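Local coordinates for regulator of Ty1 transposition protein 107 (Saccharomyces cerevisiae, PDB 3T7K) that binds the phosphorylated tail of histone H2A through its C-terminal tandem BRCT repeats, an interaction used in DNA damage repair, at residues C[140-152]-C[199-211]. Residues are numbered along the deposited sequence; the frame is centred on the assembly and turned at random.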
loop_
_atom_site.group_PDB
_atom_site.type_symbol
_atom_site.label_atom_id
_atom_site.label_comp_id
_atom_site.label_asym_id
_atom_site.label_seq_id
_atom_site.Cartn_x
_atom_site.Cartn_y
_atom_site.Cartn_z
ATOM N N ASN C 140 -3.872 -16.371 16.215
ATOM C CA ASN C 140 -2.618 -16.962 16.656
ATOM C C ASN C 140 -2.380 -18.331 16.065
ATOM O O ASN C 140 -1.846 -19.214 16.727
ATOM C CB ASN C 140 -2.567 -17.040 18.177
ATOM C CG ASN C 140 -2.268 -15.705 18.801
ATOM O OD1 ASN C 140 -1.440 -14.948 18.293
ATOM N ND2 ASN C 140 -2.945 -15.399 19.894
ATOM N N ILE C 141 -2.792 -18.499 14.814
ATOM C CA ILE C 141 -2.450 -19.662 14.032
ATOM C C ILE C 141 -1.408 -19.183 13.015
ATOM O O ILE C 141 -1.749 -18.537 12.025
ATOM C CB ILE C 141 -3.677 -20.231 13.299
ATOM C CG1 ILE C 141 -4.821 -20.559 14.273
ATOM C CG2 ILE C 141 -3.297 -21.456 12.490
ATOM C CD1 ILE C 141 -4.501 -21.606 15.275
ATOM N N ARG C 142 -0.138 -19.487 13.266
ATOM C CA ARG C 142 0.941 -18.960 12.434
ATOM C C ARG C 142 1.611 -20.035 11.578
ATOM O O ARG C 142 1.787 -19.852 10.374
ATOM C CB ARG C 142 1.971 -18.220 13.302
ATOM C CG ARG C 142 3.080 -17.533 12.503
ATOM C CD ARG C 142 3.887 -16.572 13.367
ATOM N NE ARG C 142 3.098 -15.416 13.779
ATOM N NH1 ARG C 142 4.891 -14.290 14.685
ATOM N NH2 ARG C 142 2.797 -13.345 14.732
ATOM N N CYS C 143 1.984 -21.155 12.202
ATOM C CA CYS C 143 2.601 -22.262 11.482
ATOM C C CYS C 143 1.746 -23.509 11.620
ATOM O O CYS C 143 1.391 -23.915 12.721
ATOM C CB CYS C 143 4.000 -22.544 12.014
ATOM S SG CYS C 143 5.040 -21.081 12.189
ATOM N N ILE C 144 1.407 -24.114 10.500
ATOM C CA ILE C 144 0.559 -25.289 10.538
ATOM C C ILE C 144 1.175 -26.435 9.767
ATOM O O ILE C 144 2.113 -26.257 8.993
ATOM C CB ILE C 144 -0.810 -25.016 9.908
ATOM C CG1 ILE C 144 -0.625 -24.650 8.437
ATOM C CG2 ILE C 144 -1.536 -23.926 10.662
ATOM C CD1 ILE C 144 -1.871 -24.816 7.610
ATOM N N ASN C 145 0.601 -27.611 9.973
ATOM C CA ASN C 145 0.962 -28.792 9.240
ATOM C C ASN C 145 -0.242 -29.202 8.445
ATOM O O ASN C 145 -1.353 -29.226 8.968
ATOM C CB ASN C 145 1.334 -29.927 10.216
ATOM C CG ASN C 145 2.437 -29.533 11.154
ATOM O OD1 ASN C 145 3.611 -29.816 10.906
ATOM N ND2 ASN C 145 2.081 -28.851 12.227
ATOM N N LEU C 146 -0.013 -29.564 7.192
ATOM C CA LEU C 146 -1.081 -29.891 6.273
ATOM C C LEU C 146 -0.748 -31.241 5.671
ATOM O O LEU C 146 0.375 -31.453 5.226
ATOM C CB LEU C 146 -1.132 -28.813 5.178
ATOM C CG LEU C 146 -2.229 -28.842 4.117
ATOM C CD1 LEU C 146 -3.582 -28.645 4.752
ATOM C CD2 LEU C 146 -1.975 -27.753 3.078
ATOM N N VAL C 147 -1.712 -32.157 5.669
ATOM C CA VAL C 147 -1.500 -33.453 5.066
ATOM C C VAL C 147 -1.430 -33.309 3.559
ATOM O O VAL C 147 -2.158 -32.504 2.958
ATOM C CB VAL C 147 -2.600 -34.466 5.443
ATOM C CG1 VAL C 147 -2.527 -34.791 6.915
ATOM C CG2 VAL C 147 -3.978 -33.936 5.062
ATOM N N ASN C 148 -0.535 -34.087 2.962
ATOM C CA ASN C 148 -0.248 -34.003 1.537
ATOM C C ASN C 148 -1.432 -34.382 0.669
ATOM O O ASN C 148 -1.496 -33.987 -0.489
ATOM C CB ASN C 148 0.951 -34.890 1.175
ATOM C CG ASN C 148 1.623 -34.460 -0.117
ATOM O OD1 ASN C 148 1.151 -33.554 -0.797
ATOM N ND2 ASN C 148 2.732 -35.110 -0.460
ATOM N N ASP C 149 -2.366 -35.145 1.223
ATOM C CA ASP C 149 -3.512 -35.616 0.448
ATOM C C ASP C 149 -4.751 -34.742 0.610
ATOM O O ASP C 149 -5.879 -35.215 0.453
ATOM C CB ASP C 149 -3.852 -37.072 0.800
ATOM C CG ASP C 149 -4.465 -37.216 2.180
ATOM O OD1 ASP C 149 -4.779 -38.364 2.573
ATOM O OD2 ASP C 149 -4.628 -36.191 2.880
ATOM N N ILE C 150 -4.544 -33.472 0.943
ATOM C CA ILE C 150 -5.660 -32.553 1.092
ATOM C C ILE C 150 -6.254 -32.250 -0.283
ATOM O O ILE C 150 -5.529 -31.918 -1.217
ATOM C CB ILE C 150 -5.236 -31.244 1.814
ATOM C CG1 ILE C 150 -6.464 -30.489 2.329
ATOM C CG2 ILE C 150 -4.364 -30.371 0.911
ATOM C CD1 ILE C 150 -7.035 -31.011 3.652
ATOM N N PRO C 151 -7.576 -32.416 -0.420
ATOM C CA PRO C 151 -8.334 -32.063 -1.628
ATOM C C PRO C 151 -8.139 -30.606 -2.054
ATOM O O PRO C 151 -8.376 -29.687 -1.266
ATOM C CB PRO C 151 -9.793 -32.317 -1.217
ATOM C CG PRO C 151 -9.760 -32.624 0.267
ATOM C CD PRO C 151 -8.403 -33.158 0.541
ATOM N N GLY C 152 -7.727 -30.414 -3.303
ATOM C CA GLY C 152 -7.357 -29.107 -3.819
ATOM C C GLY C 152 -5.852 -29.078 -4.018
ATOM O O GLY C 152 -5.323 -28.346 -4.868
ATOM N N VAL C 199 -0.787 -27.395 15.284
ATOM C CA VAL C 199 -1.981 -27.207 14.488
ATOM C C VAL C 199 -1.822 -28.032 13.243
ATOM O O VAL C 199 -0.822 -27.917 12.533
ATOM C CB VAL C 199 -2.189 -25.717 14.072
ATOM C CG1 VAL C 199 -3.537 -25.558 13.418
ATOM C CG2 VAL C 199 -2.107 -24.824 15.283
ATOM N N LEU C 200 -2.809 -28.872 12.968
ATOM C CA LEU C 200 -2.740 -29.755 11.819
ATOM C C LEU C 200 -4.061 -29.732 11.084
ATOM O O LEU C 200 -5.124 -29.688 11.706
ATOM C CB LEU C 200 -2.417 -31.192 12.252
ATOM C CG LEU C 200 -1.153 -31.430 13.097
ATOM C CD1 LEU C 200 -1.427 -31.251 14.601
ATOM C CD2 LEU C 200 -0.612 -32.823 12.856
ATOM N N ILE C 201 -3.989 -29.773 9.758
ATOM C CA ILE C 201 -5.177 -29.810 8.941
ATOM C C ILE C 201 -5.139 -31.176 8.326
ATOM O O ILE C 201 -4.132 -31.564 7.745
ATOM C CB ILE C 201 -5.131 -28.765 7.818
ATOM C CG1 ILE C 201 -5.100 -27.359 8.415
ATOM C CG2 ILE C 201 -6.336 -28.922 6.910
ATOM C CD1 ILE C 201 -4.952 -26.239 7.366
ATOM N N VAL C 202 -6.218 -31.927 8.481
ATOM C CA VAL C 202 -6.199 -33.317 8.082
ATOM C C VAL C 202 -7.423 -33.674 7.272
ATOM O O VAL C 202 -8.376 -32.901 7.199
ATOM C CB VAL C 202 -6.082 -34.265 9.312
ATOM C CG1 VAL C 202 -4.770 -34.017 10.044
ATOM C CG2 VAL C 202 -7.265 -34.092 10.241
ATOM N N THR C 203 -7.366 -34.854 6.665
ATOM C CA THR C 203 -8.443 -35.408 5.857
ATOM C C THR C 203 -9.133 -36.592 6.551
ATOM O O THR C 203 -10.361 -36.668 6.584
ATOM C CB THR C 203 -7.894 -35.905 4.501
ATOM O OG1 THR C 203 -7.429 -34.788 3.727
ATOM C CG2 THR C 203 -8.970 -36.652 3.729
ATOM N N LYS C 204 -8.343 -37.505 7.116
ATOM C CA LYS C 204 -8.879 -38.781 7.601
ATOM C C LYS C 204 -8.790 -38.965 9.116
ATOM O O LYS C 204 -7.874 -38.456 9.762
ATOM C CB LYS C 204 -8.145 -39.952 6.939
ATOM C CG LYS C 204 -8.189 -39.976 5.426
ATOM C CD LYS C 204 -7.224 -41.034 4.885
ATOM C CE LYS C 204 -7.432 -42.368 5.584
ATOM N NZ LYS C 204 -6.431 -43.401 5.187
ATOM N N ALA C 205 -9.731 -39.726 9.671
ATOM C CA ALA C 205 -9.673 -40.115 11.070
ATOM C C ALA C 205 -8.415 -40.948 11.286
ATOM O O ALA C 205 -7.850 -40.978 12.381
ATOM C CB ALA C 205 -10.906 -40.908 11.451
ATOM N N SER C 206 -7.975 -41.616 10.229
ATOM C CA SER C 206 -6.764 -42.424 10.285
ATOM C C SER C 206 -5.565 -41.539 10.592
ATOM O O SER C 206 -4.527 -42.015 11.064
ATOM C CB SER C 206 -6.538 -43.134 8.949
ATOM O OG SER C 206 -5.574 -42.459 8.155
ATOM N N GLN C 207 -5.710 -40.247 10.315
ATOM C CA GLN C 207 -4.607 -39.315 10.499
ATOM C C GLN C 207 -4.656 -38.686 11.884
ATOM O O GLN C 207 -3.619 -38.421 12.493
ATOM C CB GLN C 207 -4.624 -38.242 9.411
ATOM C CG GLN C 207 -4.293 -38.780 8.026
ATOM C CD GLN C 207 -4.716 -37.833 6.917
ATOM O OE1 GLN C 207 -5.688 -37.081 7.058
ATOM N NE2 GLN C 207 -3.986 -37.865 5.805
ATOM N N VAL C 208 -5.866 -38.459 12.384
ATOM C CA VAL C 208 -6.036 -37.947 13.725
ATOM C C VAL C 208 -5.364 -38.899 14.734
ATOM O O VAL C 208 -4.607 -38.467 15.604
ATOM C CB VAL C 208 -7.532 -37.757 14.064
ATOM C CG1 VAL C 208 -7.708 -37.316 15.502
ATOM C CG2 VAL C 208 -8.179 -36.740 13.106
ATOM N N LYS C 209 -5.630 -40.194 14.603
ATOM C CA LYS C 209 -5.071 -41.169 15.537
ATOM C C LYS C 209 -3.551 -41.168 15.497
ATOM O O LYS C 209 -2.897 -41.041 16.525
ATOM C CB LYS C 209 -5.609 -42.568 15.241
ATOM C CG LYS C 209 -7.123 -42.654 15.258
ATOM C CD LYS C 209 -7.600 -43.835 14.427
ATOM C CE LYS C 209 -9.076 -44.114 14.643
ATOM N NZ LYS C 209 -9.617 -45.004 13.579
ATOM N N LYS C 210 -2.988 -41.304 14.307
ATOM C CA LYS C 210 -1.542 -41.245 14.146
ATOM C C LYS C 210 -0.926 -40.020 14.817
ATOM O O LYS C 210 0.033 -40.137 15.577
ATOM C CB LYS C 210 -1.170 -41.250 12.665
ATOM C CG LYS C 210 0.340 -41.297 12.410
ATOM C CD LYS C 210 0.677 -41.085 10.935
ATOM C CE LYS C 210 2.193 -41.026 10.708
ATOM N NZ LYS C 210 2.746 -42.309 10.183
ATOM N N PHE C 211 -1.474 -38.840 14.536
ATOM C CA PHE C 211 -0.832 -37.605 14.977
ATOM C C PHE C 211 -0.971 -37.351 16.467
ATOM O O PHE C 211 -0.034 -36.901 17.115
ATOM C CB PHE C 211 -1.333 -36.404 14.168
ATOM C CG PHE C 211 -0.851 -36.409 12.749
ATOM C CD1 PHE C 211 0.485 -36.610 12.467
ATOM C CD2 PHE C 211 -1.736 -36.246 11.698
ATOM C CE1 PHE C 211 0.934 -36.631 11.169
ATOM C CE2 PHE C 211 -1.290 -36.262 10.391
ATOM C CZ PHE C 211 0.049 -36.460 10.128
HETATM O O HOH W 1 1.912 -26.202 14.248
#
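Asn145 and Val199 illustrate how a parallel strand pair can be pinned by a side chain as well as by its backbone. Strands 143-147 and 199-201, neighbours in the central sheet of the second repeat of the C-terminal BRCT tandem, join through Asn145 N to Val199 O (2.9 Å), Ile201 N to Asn145 O and Val147 N to Ile201 O. From Asn145, CB lies against Leu200 CG; CG, beside its own backbone N (chi1 -56°), carries the amide toward Val199, and ND2 reaches Val199 O (3.1 Å) from above the carbonyl plane. That oxygen thus takes two N-H groups, while Asn145 OD1 accepts from Asn170 ND2 and Asn145 ND2 also bonds Ile183 O. Leu146 CD1 presses on Ile201 CB and Ile144 CD1 on Ile201 CD1, both at 3.4 Å, closer than usual van der Waals contact, under helix 154-163. Past the strand ends, Asp149 OD2 receives Thr203 OG1 (3.2 Å) and, weakly, Gln207 NE2 (3.4 Å). Gln207 OE1 accepts from Thr203 N at 2.8 Å and from Lys204 N at 2.7 Å, tying the helix's first turn to the preceding loop. A leucine at Gln207 would probably leave both backbone N-H groups without this acceptor and weaken the hold on Asp149. A side-chain amide thus reinforces the backbone pairing on the Leu200 face, the Ile201 face is apolar, and a polar cluster joins the chains beyond the strands.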